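Local coordinates for chitinase A (Cycas revoluta, PDB 4MNK), which probably hydrolyses the beta-1,4 linkages of chitin as a family 18, class V plant chitinase, and is here bound to an N-acetylglucosamine oligosaccharide, at residues 269-272 against 273-277; 285-289 against 290-294; 16-19 against 20-24; 313-316 against 317-320. One frame throughout, in Å; residues are numbered along the deposited sequence.

Contact 1 (269-272 against 273-277)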
loop_
_atom_site.group_PDB
_atom_site.type_symbol
_atom_site.label_atom_id
_atom_site.label_comp_id
_atom_site.label_asym_id
_atom_site.label_seq_id
_atom_site.Cartn_x
_atom_site.Cartn_y
_atom_site.Cartn_z
ATOM N N LEU A 269 -6.455 -13.735 3.351
ATOM C CA LEU A 269 -6.470 -14.051 4.772
ATOM C C LEU A 269 -5.461 -13.172 5.498
ATOM O O LEU A 269 -4.306 -13.089 5.086
ATOM C CB LEU A 269 -6.119 -15.524 4.968
ATOM C CG LEU A 269 -6.611 -16.191 6.249
ATOM C CD1 LEU A 269 -8.124 -16.070 6.364
ATOM C CD2 LEU A 269 -6.181 -17.649 6.291
ATOM N N SER A 270 -5.895 -12.516 6.574
ATOM C CA SER A 270 -5.009 -11.643 7.351
ATOM C C SER A 270 -3.894 -12.464 7.990
ATOM O O SER A 270 -4.076 -13.657 8.265
ATOM C CB SER A 270 -5.791 -10.909 8.437
ATOM O OG SER A 270 -6.129 -11.791 9.493
ATOM N N PHE A 271 -2.747 -11.835 8.233
ATOM C CA PHE A 271 -1.652 -12.511 8.924
ATOM C C PHE A 271 -2.111 -13.121 10.248
ATOM O O PHE A 271 -1.757 -14.254 10.566
ATOM C CB PHE A 271 -0.472 -11.565 9.150
ATOM C CG PHE A 271 0.704 -12.219 9.817
ATOM C CD1 PHE A 271 0.996 -11.961 11.150
ATOM C CD2 PHE A 271 1.514 -13.105 9.112
ATOM C CE1 PHE A 271 2.083 -12.570 11.770
ATOM C CE2 PHE A 271 2.604 -13.720 9.724
ATOM C CZ PHE A 271 2.887 -13.448 11.054
ATOM N N SER A 272 -2.909 -12.373 11.011
ATOM C CA SER A 272 -3.432 -12.869 12.283
ATOM C C SER A 272 -4.272 -14.137 12.100
ATOM O O SER A 272 -4.154 -15.082 12.885
ATOM C CB SER A 272 -4.220 -11.779 13.010
ATOM O OG SER A 272 -3.359 -10.716 13.379
ATOM N N GLU A 273 -5.091 -14.172 11.054
ATOM C CA GLU A 273 -5.867 -15.372 10.751
ATOM C C GLU A 273 -4.978 -16.522 10.269
ATOM O O GLU A 273 -5.276 -17.685 10.532
ATOM C CB GLU A 273 -6.995 -15.082 9.757
ATOM C CG GLU A 273 -8.148 -14.238 10.324
ATOM C CD GLU A 273 -8.903 -14.902 11.482
ATOM O OE1 GLU A 273 -8.803 -16.137 11.662
ATOM O OE2 GLU A 273 -9.610 -14.176 12.214
ATOM N N ILE A 274 -3.885 -16.194 9.584
ATOM C CA ILE A 274 -2.900 -17.198 9.178
ATOM C C ILE A 274 -2.212 -17.809 10.402
ATOM O O ILE A 274 -1.973 -19.018 10.442
ATOM C CB ILE A 274 -1.873 -16.620 8.173
ATOM C CG1 ILE A 274 -2.582 -16.257 6.863
ATOM C CG2 ILE A 274 -0.735 -17.611 7.915
ATOM C CD1 ILE A 274 -1.779 -15.370 5.930
ATOM N N GLN A 275 -1.923 -16.985 11.406
ATOM C CA GLN A 275 -1.392 -17.487 12.675
ATOM C C GLN A 275 -2.373 -18.446 13.353
ATOM O O GLN A 275 -1.965 -19.486 13.881
ATOM C CB GLN A 275 -1.014 -16.340 13.621
ATOM C CG GLN A 275 0.041 -15.381 13.069
ATOM C CD GLN A 275 1.349 -16.073 12.734
ATOM O OE1 GLN A 275 2.169 -16.337 13.613
ATOM N NE2 GLN A 275 1.556 -16.359 11.454
ATOM N N ASN A 276 -3.661 -18.103 13.323
ATOM C CA ASN A 276 -4.713 -18.992 13.822
ATOM C C ASN A 276 -4.750 -20.302 13.033
ATOM O O ASN A 276 -4.888 -21.379 13.613
ATOM C CB ASN A 276 -6.084 -18.308 13.756
ATOM C CG ASN A 276 -6.193 -17.098 14.674
ATOM O OD1 ASN A 276 -5.417 -16.935 15.617
ATOM N ND2 ASN A 276 -7.174 -16.246 14.401
ATOM N N PHE A 277 -4.614 -20.190 11.713
ATOM C CA PHE A 277 -4.579 -21.329 10.793
ATOM C C PHE A 277 -3.463 -22.301 11.186
ATOM O O PHE A 277 -3.694 -23.510 11.294
ATOM C CB PHE A 277 -4.394 -20.785 9.369
ATOM C CG PHE A 277 -4.517 -21.809 8.267
ATOM C CD1 PHE A 277 -3.578 -21.826 7.239
ATOM C CD2 PHE A 277 -5.581 -22.710 8.215
ATOM C CE1 PHE A 277 -3.678 -22.737 6.188
ATOM C CE2 PHE A 277 -5.688 -23.628 7.167
ATOM C CZ PHE A 277 -4.732 -23.641 6.154
#
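Phe271 and Gln275 lie one turn apart at the N-terminal end of helix 271-279, where strand 262-270 runs straight into the helix through an N-cap serine. The flat groups of this pair are stacked: the side-chain amide of Gln275 sits over one face of the Phe271 ring, the two planes only 14° apart, with NE2 3.2 Å from CZ of Phe271. The glutamine chain folds at chi2 (-59°), which turns the amide back onto the ring, while its CG makes a CH-pi contact with the same ring, 4.1 Å from the centroid and toward the rim. Phe271 also packs against Ile337 and Leu338 of helix 337-346.

On another side of the helix start, Leu269 meets two side chains in the conformer described, one of two for this residue. It crosses Glu273 at about a right angle, CG resting 3.7 Å from Glu273 CB, and its CD2 packs obliquely on CG1 of Ile274 at 3.9 Å. Ile274 then carries the apolar patch on to Val302 and Tyr304 of strand 300-304.

Ser270 supplies the cap. With chi1 at 74°, its OG is tucked between the backbone N and the carbonyl carbon, from where it accepts Glu273 N at 3.0 Å. Its carbonyl O takes the first i to i+4 bond, from Ile274 N at 2.9 Å. Ser272 OG is hydrogen-bonded to Ile334 N. Farther along, Asn276 turns its amide so that ND2 donates to Glu273 OE1 at 3.2 Å, coming from above the carboxylate plane, while Asn276 OD1 is held by Arg279 NH1.

Contact 2 (285-289 against 290-294)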
loop_
_atom_site.group_PDB
_atom_site.type_symbol
_atom_site.label_atom_id
_atom_site.label_comp_id
_atom_site.label_asym_id
_atom_site.label_seq_id
_atom_site.Cartn_x
_atom_site.Cartn_y
_atom_site.Cartn_z
ATOM N N VAL A 285 5.633 -23.407 5.851
ATOM C CA VAL A 285 6.842 -23.676 5.086
ATOM C C VAL A 285 7.453 -22.348 4.657
ATOM O O VAL A 285 6.747 -21.460 4.175
ATOM C CB VAL A 285 6.542 -24.533 3.830
ATOM C CG1 VAL A 285 7.825 -24.854 3.067
ATOM C CG2 VAL A 285 5.819 -25.817 4.208
ATOM N N PHE A 286 8.761 -22.204 4.847
ATOM C CA PHE A 286 9.476 -21.067 4.293
ATOM C C PHE A 286 10.027 -21.455 2.931
ATOM O O PHE A 286 10.655 -22.505 2.786
ATOM C CB PHE A 286 10.607 -20.608 5.216
ATOM C CG PHE A 286 11.457 -19.515 4.627
ATOM C CD1 PHE A 286 12.731 -19.793 4.143
ATOM C CD2 PHE A 286 10.982 -18.208 4.549
ATOM C CE1 PHE A 286 13.519 -18.788 3.596
ATOM C CE2 PHE A 286 11.759 -17.199 3.998
ATOM C CZ PHE A 286 13.033 -17.489 3.521
ATOM N N ASP A 287 9.775 -20.610 1.936
ATOM C CA ASP A 287 10.280 -20.850 0.593
ATOM C C ASP A 287 11.443 -19.921 0.281
ATOM O O ASP A 287 11.250 -18.737 -0.009
ATOM C CB ASP A 287 9.175 -20.681 -0.450
ATOM C CG ASP A 287 9.598 -21.174 -1.812
ATOM O OD1 ASP A 287 9.797 -22.400 -1.954
ATOM O OD2 ASP A 287 9.741 -20.346 -2.734
ATOM N N THR A 288 12.655 -20.465 0.323
ATOM C CA THR A 288 13.844 -19.652 0.116
ATOM C C THR A 288 13.984 -19.144 -1.321
ATOM O O THR A 288 14.542 -18.073 -1.551
ATOM C CB THR A 288 15.124 -20.373 0.593
ATOM O OG1 THR A 288 16.213 -19.447 0.598
ATOM C CG2 THR A 288 15.473 -21.572 -0.290
ATOM N N THR A 289 13.453 -19.912 -2.272
ATOM C CA THR A 289 13.502 -19.572 -3.694
ATOM C C THR A 289 12.837 -18.220 -3.978
ATOM O O THR A 289 13.371 -17.406 -4.734
ATOM C CB THR A 289 12.861 -20.700 -4.554
ATOM O OG1 THR A 289 13.572 -21.928 -4.342
ATOM C CG2 THR A 289 12.888 -20.358 -6.044
ATOM N N THR A 290 11.687 -17.982 -3.352
ATOM C CA THR A 290 10.921 -16.753 -3.576
ATOM C C THR A 290 11.056 -15.725 -2.454
ATOM O O THR A 290 10.686 -14.562 -2.635
ATOM C CB THR A 290 9.426 -17.051 -3.788
ATOM O OG1 THR A 290 8.925 -17.810 -2.680
ATOM C CG2 THR A 290 9.208 -17.825 -5.080
ATOM N N VAL A 291 11.604 -16.155 -1.316
ATOM C CA VAL A 291 11.631 -15.365 -0.074
ATOM C C VAL A 291 10.187 -15.074 0.347
ATOM O O VAL A 291 9.687 -13.948 0.230
ATOM C CB VAL A 291 12.498 -14.077 -0.186
ATOM C CG1 VAL A 291 12.630 -13.401 1.168
ATOM C CG2 VAL A 291 13.882 -14.398 -0.755
ATOM N N SER A 292 9.519 -16.125 0.809
ATOM C CA SER A 292 8.108 -16.069 1.158
ATOM C C SER A 292 7.763 -17.260 2.035
ATOM O O SER A 292 8.599 -18.136 2.264
ATOM C CB SER A 292 7.243 -16.091 -0.105
ATOM O OG SER A 292 7.197 -17.387 -0.673
ATOM N N ALA A 293 6.529 -17.288 2.521
ATOM C CA ALA A 293 6.037 -18.409 3.302
ATOM C C ALA A 293 4.731 -18.918 2.726
ATOM O O ALA A 293 4.027 -18.203 2.007
ATOM C CB ALA A 293 5.843 -18.000 4.755
ATOM N N TYR A 294 4.415 -20.165 3.042
ATOM C CA TYR A 294 3.083 -20.680 2.800
ATOM C C TYR A 294 2.675 -21.641 3.898
ATOM O O TYR A 294 3.519 -22.156 4.633
ATOM C CB TYR A 294 2.942 -21.298 1.401
ATOM C CG TYR A 294 3.859 -22.454 1.061
ATOM C CD1 TYR A 294 3.446 -23.773 1.240
ATOM C CD2 TYR A 294 5.118 -22.229 0.503
ATOM C CE1 TYR A 294 4.277 -24.843 0.900
ATOM C CE2 TYR A 294 5.957 -23.290 0.160
ATOM C CZ TYR A 294 5.530 -24.590 0.362
ATOM O OH TYR A 294 6.359 -25.636 0.023
HETATM O O HOH W 1 9.045 -24.585 -0.538
#
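Asp287 OD2 is gripped twice by Thr290: the hydroxyl OG1 donates to it at 2.7 Å and the backbone N at 3.1 Å. The two donors approach differently. OG1 meets the anti lone pair of OD2, the one pointing away from the other oxygen, whereas the amide comes from above the carboxylate plane. Thr290 can present both because chi1 (55°) folds OG1 back between its backbone N and carbonyl carbon. Asp287 OD1 is held by a water that donates to it and also bonds to Tyr294 OH, lying in the plane of the tyrosine ring at its edge. Both oxygens of the carboxylate are thus engaged, which fixes its rotation across the turn.

Tyr294 and Val285 run side by side, pointing the same way from one face of the hairpin. Val285 CB lies over the tyrosine ring, 3.8 Å from its centroid, in a CH-pi contact, and CG1 meets OH at 3.5 Å. Tyr294 is also stacked with the ring of Trp301. On the other face, Phe286 swings its ring beside the backbone of Val291 and Ser292, CD2 being 3.3 Å from Ser292 O, and packs against Leu312 of helix 307-319.

The backbone ladder pairs Val285 with Tyr294 and Asp287 with Ser292 as hydrogen-bonded pairs, with Phe286 and Ala293 a non-hydrogen-bonded pair between them. Asp287 O accepts Ser292 N at 3.2 Å and, weakly, Val291 N. Val291 has positive phi (60°), and with Ser292 it faces the single residue Asp287: an antiparallel beta hairpin, 283-287 with 292-297, whose turn closes on a G1 beta bulge.

Contact 3 (16-19 against 20-24)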
loop_
_atom_site.group_PDB
_atom_site.type_symbol
_atom_site.label_atom_id
_atom_site.label_comp_id
_atom_site.label_asym_id
_atom_site.label_seq_id
_atom_site.Cartn_x
_atom_site.Cartn_y
_atom_site.Cartn_z
ATOM N N SER A 16 -14.241 -1.060 14.245
ATOM C CA SER A 16 -14.911 -1.785 15.333
ATOM C C SER A 16 -14.044 -2.900 15.923
ATOM O O SER A 16 -14.068 -3.134 17.133
ATOM C CB SER A 16 -16.263 -2.344 14.877
ATOM O OG SER A 16 -17.138 -1.306 14.471
ATOM N N GLU A 17 -13.279 -3.580 15.071
ATOM C CA GLU A 17 -12.422 -4.682 15.518
ATOM C C GLU A 17 -10.981 -4.249 15.795
ATOM O O GLU A 17 -10.292 -4.865 16.606
ATOM C CB GLU A 17 -12.470 -5.865 14.540
ATOM C CG GLU A 17 -12.151 -5.529 13.088
ATOM C CD GLU A 17 -12.428 -6.682 12.127
ATOM O OE1 GLU A 17 -12.171 -6.512 10.917
ATOM O OE2 GLU A 17 -12.904 -7.751 12.569
ATOM N N PHE A 18 -10.540 -3.183 15.128
ATOM C CA PHE A 18 -9.181 -2.674 15.291
ATOM C C PHE A 18 -9.185 -1.145 15.222
ATOM O O PHE A 18 -8.841 -0.563 14.189
ATOM C CB PHE A 18 -8.252 -3.278 14.228
ATOM C CG PHE A 18 -6.789 -3.191 14.570
ATOM C CD1 PHE A 18 -6.184 -4.162 15.364
ATOM C CD2 PHE A 18 -6.008 -2.146 14.085
ATOM C CE1 PHE A 18 -4.830 -4.088 15.675
ATOM C CE2 PHE A 18 -4.655 -2.067 14.386
ATOM C CZ PHE A 18 -4.064 -3.037 15.184
ATOM N N PRO A 19 -9.588 -0.482 16.321
ATOM C CA PRO A 19 -9.566 0.981 16.336
ATOM C C PRO A 19 -8.128 1.509 16.305
ATOM O O PRO A 19 -7.200 0.761 16.613
ATOM C CB PRO A 19 -10.256 1.329 17.659
ATOM C CG PRO A 19 -10.048 0.137 18.519
ATOM C CD PRO A 19 -10.077 -1.040 17.596
ATOM N N PRO A 20 -7.935 2.786 15.922
ATOM C CA PRO A 20 -6.576 3.335 15.848
ATOM C C PRO A 20 -5.768 3.193 17.142
ATOM O O PRO A 20 -4.539 3.116 17.093
ATOM C CB PRO A 20 -6.820 4.807 15.509
ATOM C CG PRO A 20 -8.088 4.777 14.725
ATOM C CD PRO A 20 -8.935 3.747 15.418
ATOM N N SER A 21 -6.453 3.135 18.282
ATOM C CA SER A 21 -5.790 2.961 19.574
ATOM C C SER A 21 -5.007 1.648 19.693
ATOM O O SER A 21 -4.119 1.531 20.535
ATOM C CB SER A 21 -6.806 3.067 20.715
ATOM O OG SER A 21 -7.787 2.048 20.614
ATOM N N LYS A 22 -5.337 0.677 18.842
ATOM C CA LYS A 22 -4.682 -0.632 18.858
ATOM C C LYS A 22 -3.387 -0.683 18.048
ATOM O O LYS A 22 -2.616 -1.636 18.181
ATOM C CB LYS A 22 -5.641 -1.721 18.373
ATOM C CG LYS A 22 -6.722 -2.089 19.375
ATOM C CD LYS A 22 -7.444 -3.360 18.956
ATOM C CE LYS A 22 -8.341 -3.884 20.067
ATOM N NZ LYS A 22 -7.559 -4.461 21.192
ATOM N N ILE A 23 -3.152 0.329 17.213
ATOM C CA ILE A 23 -1.933 0.395 16.403
ATOM C C ILE A 23 -0.723 0.608 17.304
ATOM O O ILE A 23 -0.717 1.518 18.135
ATOM C CB ILE A 23 -1.986 1.547 15.369
ATOM C CG1 ILE A 23 -3.198 1.398 14.439
ATOM C CG2 ILE A 23 -0.678 1.613 14.566
ATOM C CD1 ILE A 23 -3.506 2.641 13.620
ATOM N N ASN A 24 0.300 -0.227 17.150
ATOM C CA ASN A 24 1.544 0.014 17.866
ATOM C C ASN A 24 2.372 1.059 17.123
ATOM O O ASN A 24 3.259 0.717 16.327
ATOM C CB ASN A 24 2.343 -1.272 18.096
ATOM C CG ASN A 24 3.528 -1.057 19.020
ATOM O OD1 ASN A 24 3.900 0.078 19.316
ATOM N ND2 ASN A 24 4.128 -2.147 19.480
#
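This is a local packing of Phe18 and Pro19 against Lys22 and Ile23, round a short 3-10 turn, in the loop that follows strand 5-11. The Phe18 ring takes Lys22 over one face: CB of the lysine lies 3.8 Å from the ring centroid, 15° off the normal, in a CH-pi contact. With CG of Phe18 opposite the backbone N (chi1 -161°), the ring reaches along the turn to Lys22 and Ile23, and its CE2 touches Ile23 CG1 at 3.8 Å, the two side chains crossing at about a right angle. Pro19 CD meets Lys22 CD at 3.8 Å, so the aliphatic stem of Lys22 runs past both residues.

Two successive backbone bonds shape the turn: Lys22 N to Pro19 O at 2.9 Å, from above the carbonyl plane, and Ile23 N to Pro20 O at 3.1 Å.

Behind the turn, Pro20 and Ile23 press on Phe58 of helix 52-63 and on Trp10 of strand 5-11, and Phe18 O accepts from Trp10 NE1. The i to i+3 bonds starting at Pro19-Pro20 are those of a 3-10 turn, here in the connection between the neighbouring parallel strands 5-11 and 30-36 of the family 18 TIM barrel.

Contact 4 (313-316 against 317-320)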
loop_
_atom_site.group_PDB
_atom_site.type_symbol
_atom_site.label_atom_id
_atom_site.label_comp_id
_atom_site.label_asym_id
_atom_site.label_seq_id
_atom_site.Cartn_x
_atom_site.Cartn_y
_atom_site.Cartn_z
ATOM N N LYS A 313 13.076 -9.096 3.392
ATOM C CA LYS A 313 12.594 -8.007 2.533
ATOM C C LYS A 313 13.057 -6.639 3.022
ATOM O O LYS A 313 13.414 -5.779 2.217
ATOM C CB LYS A 313 11.069 -8.030 2.422
ATOM C CG LYS A 313 10.548 -9.094 1.494
ATOM C CD LYS A 313 9.047 -9.031 1.376
ATOM C CE LYS A 313 8.583 -9.959 0.286
ATOM N NZ LYS A 313 7.120 -9.853 0.091
ATOM N N VAL A 314 13.048 -6.442 4.336
ATOM C CA VAL A 314 13.463 -5.168 4.921
ATOM C C VAL A 314 14.969 -4.953 4.748
ATOM O O VAL A 314 15.410 -3.850 4.420
ATOM C CB VAL A 314 13.015 -5.046 6.395
ATOM C CG1 VAL A 314 13.603 -3.805 7.057
ATOM C CG2 VAL A 314 11.495 -5.013 6.471
ATOM N N GLN A 315 15.746 -6.018 4.934
ATOM C CA GLN A 315 17.183 -5.956 4.685
ATOM C C GLN A 315 17.461 -5.686 3.205
ATOM O O GLN A 315 18.351 -4.903 2.873
ATOM C CB GLN A 315 17.882 -7.235 5.155
ATOM C CG GLN A 315 19.410 -7.156 5.141
ATOM C CD GLN A 315 19.965 -6.023 5.992
ATOM O OE1 GLN A 315 19.414 -5.680 7.040
ATOM N NE2 GLN A 315 21.069 -5.442 5.544
ATOM N N TYR A 316 16.691 -6.330 2.328
ATOM C CA TYR A 316 16.751 -6.053 0.891
ATOM C C TYR A 316 16.546 -4.561 0.606
ATOM O O TYR A 316 17.316 -3.958 -0.141
ATOM C CB TYR A 316 15.728 -6.900 0.118
ATOM C CG TYR A 316 15.519 -6.443 -1.312
ATOM C CD1 TYR A 316 16.350 -6.891 -2.339
ATOM C CD2 TYR A 316 14.498 -5.546 -1.636
ATOM C CE1 TYR A 316 16.166 -6.462 -3.653
ATOM C CE2 TYR A 316 14.311 -5.109 -2.944
ATOM C CZ TYR A 316 15.144 -5.573 -3.942
ATOM O OH TYR A 316 14.950 -5.136 -5.230
ATOM N N ALA A 317 15.505 -3.974 1.198
ATOM C CA ALA A 317 15.205 -2.553 1.013
ATOM C C ALA A 317 16.369 -1.677 1.461
ATOM O O ALA A 317 16.710 -0.693 0.796
ATOM C CB ALA A 317 13.918 -2.171 1.748
ATOM N N LYS A 318 16.990 -2.047 2.579
ATOM C CA LYS A 318 18.159 -1.324 3.067
ATOM C C LYS A 318 19.347 -1.458 2.111
ATOM O O LYS A 318 20.001 -0.460 1.800
ATOM C CB LYS A 318 18.533 -1.768 4.485
ATOM C CG LYS A 318 19.344 -0.726 5.246
ATOM C CD LYS A 318 19.238 -0.894 6.755
ATOM C CE LYS A 318 20.320 -1.805 7.298
ATOM N NZ LYS A 318 20.378 -1.746 8.784
ATOM N N GLU A 319 19.600 -2.681 1.636
ATOM C CA GLU A 319 20.663 -2.969 0.661
ATOM C C GLU A 319 20.472 -2.182 -0.634
ATOM O O GLU A 319 21.439 -1.712 -1.237
ATOM C CB GLU A 319 20.701 -4.463 0.323
ATOM C CG GLU A 319 21.148 -5.391 1.448
ATOM C CD GLU A 319 20.704 -6.840 1.236
ATOM O OE1 GLU A 319 20.147 -7.163 0.161
ATOM O OE2 GLU A 319 20.909 -7.664 2.151
ATOM N N LYS A 320 19.216 -2.052 -1.057
ATOM C CA LYS A 320 18.885 -1.325 -2.279
ATOM C C LYS A 320 18.789 0.185 -2.068
ATOM O O LYS A 320 18.484 0.926 -3.006
ATOM C CB LYS A 320 17.594 -1.866 -2.905
ATOM C CG LYS A 320 17.717 -3.260 -3.511
ATOM C CD LYS A 320 18.779 -3.349 -4.614
ATOM C CE LYS A 320 18.391 -2.551 -5.849
ATOM N NZ LYS A 320 19.447 -2.603 -6.898
HETATM O O HOH W 2 20.028 -4.445 9.263
#
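Tyr316 and Lys320 meet one turn apart at the C-terminal end of helix 307-319, the lysine chain lying across the phenol ring. CG of Lys320 stands over one face, 3.7 Å from the centroid, in a CH-pi contact offset toward the rim; its nearest ring atom is CZ of Tyr316, at 3.5 Å. Bends at chi2 (-59°) and chi3 (-67°) turn the rest of the chain off the ring and lead NZ to a salt bridge with Glu222. Tyr316 OH is buried and has no polar partner in the model.

Gln315 also folds at chi2 (58°), which carries its amide toward the C-terminal end, beside Lys318. One water joins its OE1, as donor at 2.6 Å, to Lys318 NZ, where it accepts at 2.8 Å. The ammonium group of Lys318 also bonds to Trp346 O and makes a cation-pi contact with the Trp346 ring. Glu319, its chain extended, crosses Gln315 at about a right angle, OE2 3.4 Å from CG of Gln315.

The backbone keeps i to i+4 bonds up to Lys320 N on Tyr316 O, 2.8 Å. The helix is held between two others, with Tyr316 on Ser218 and Ile221 of helix 217-227 and Val314 on Ala342 and Trp346 of helix 337-346.

Overall arrangement
The four contacts lie in series along one TIM-barrel chain, contact 3 first. Contacts 1 and 2 follow each other, helix 271-279 leading to strand 283-287, with centres 17 Å and nearest atoms about 7 Å apart. Only contacts 2 and 4 touch, Val291 O packing 4.1 Å from Lys313 CE. Contacts 2 and 3 lie farthest apart, centre to centre 30 Å. Contact 3 comes closest to bound sugar, the Glu17 side chain lying about 6 Å from an N-acetylglucosamine; in contact 1 the Ser270 side chain is about 8 Å away, two residues after Ala268 of the glycan pocket. The side chains of Lys313 (contact 4) and Thr290 (contact 2) are about 12 and 13 Å from a bound sugar.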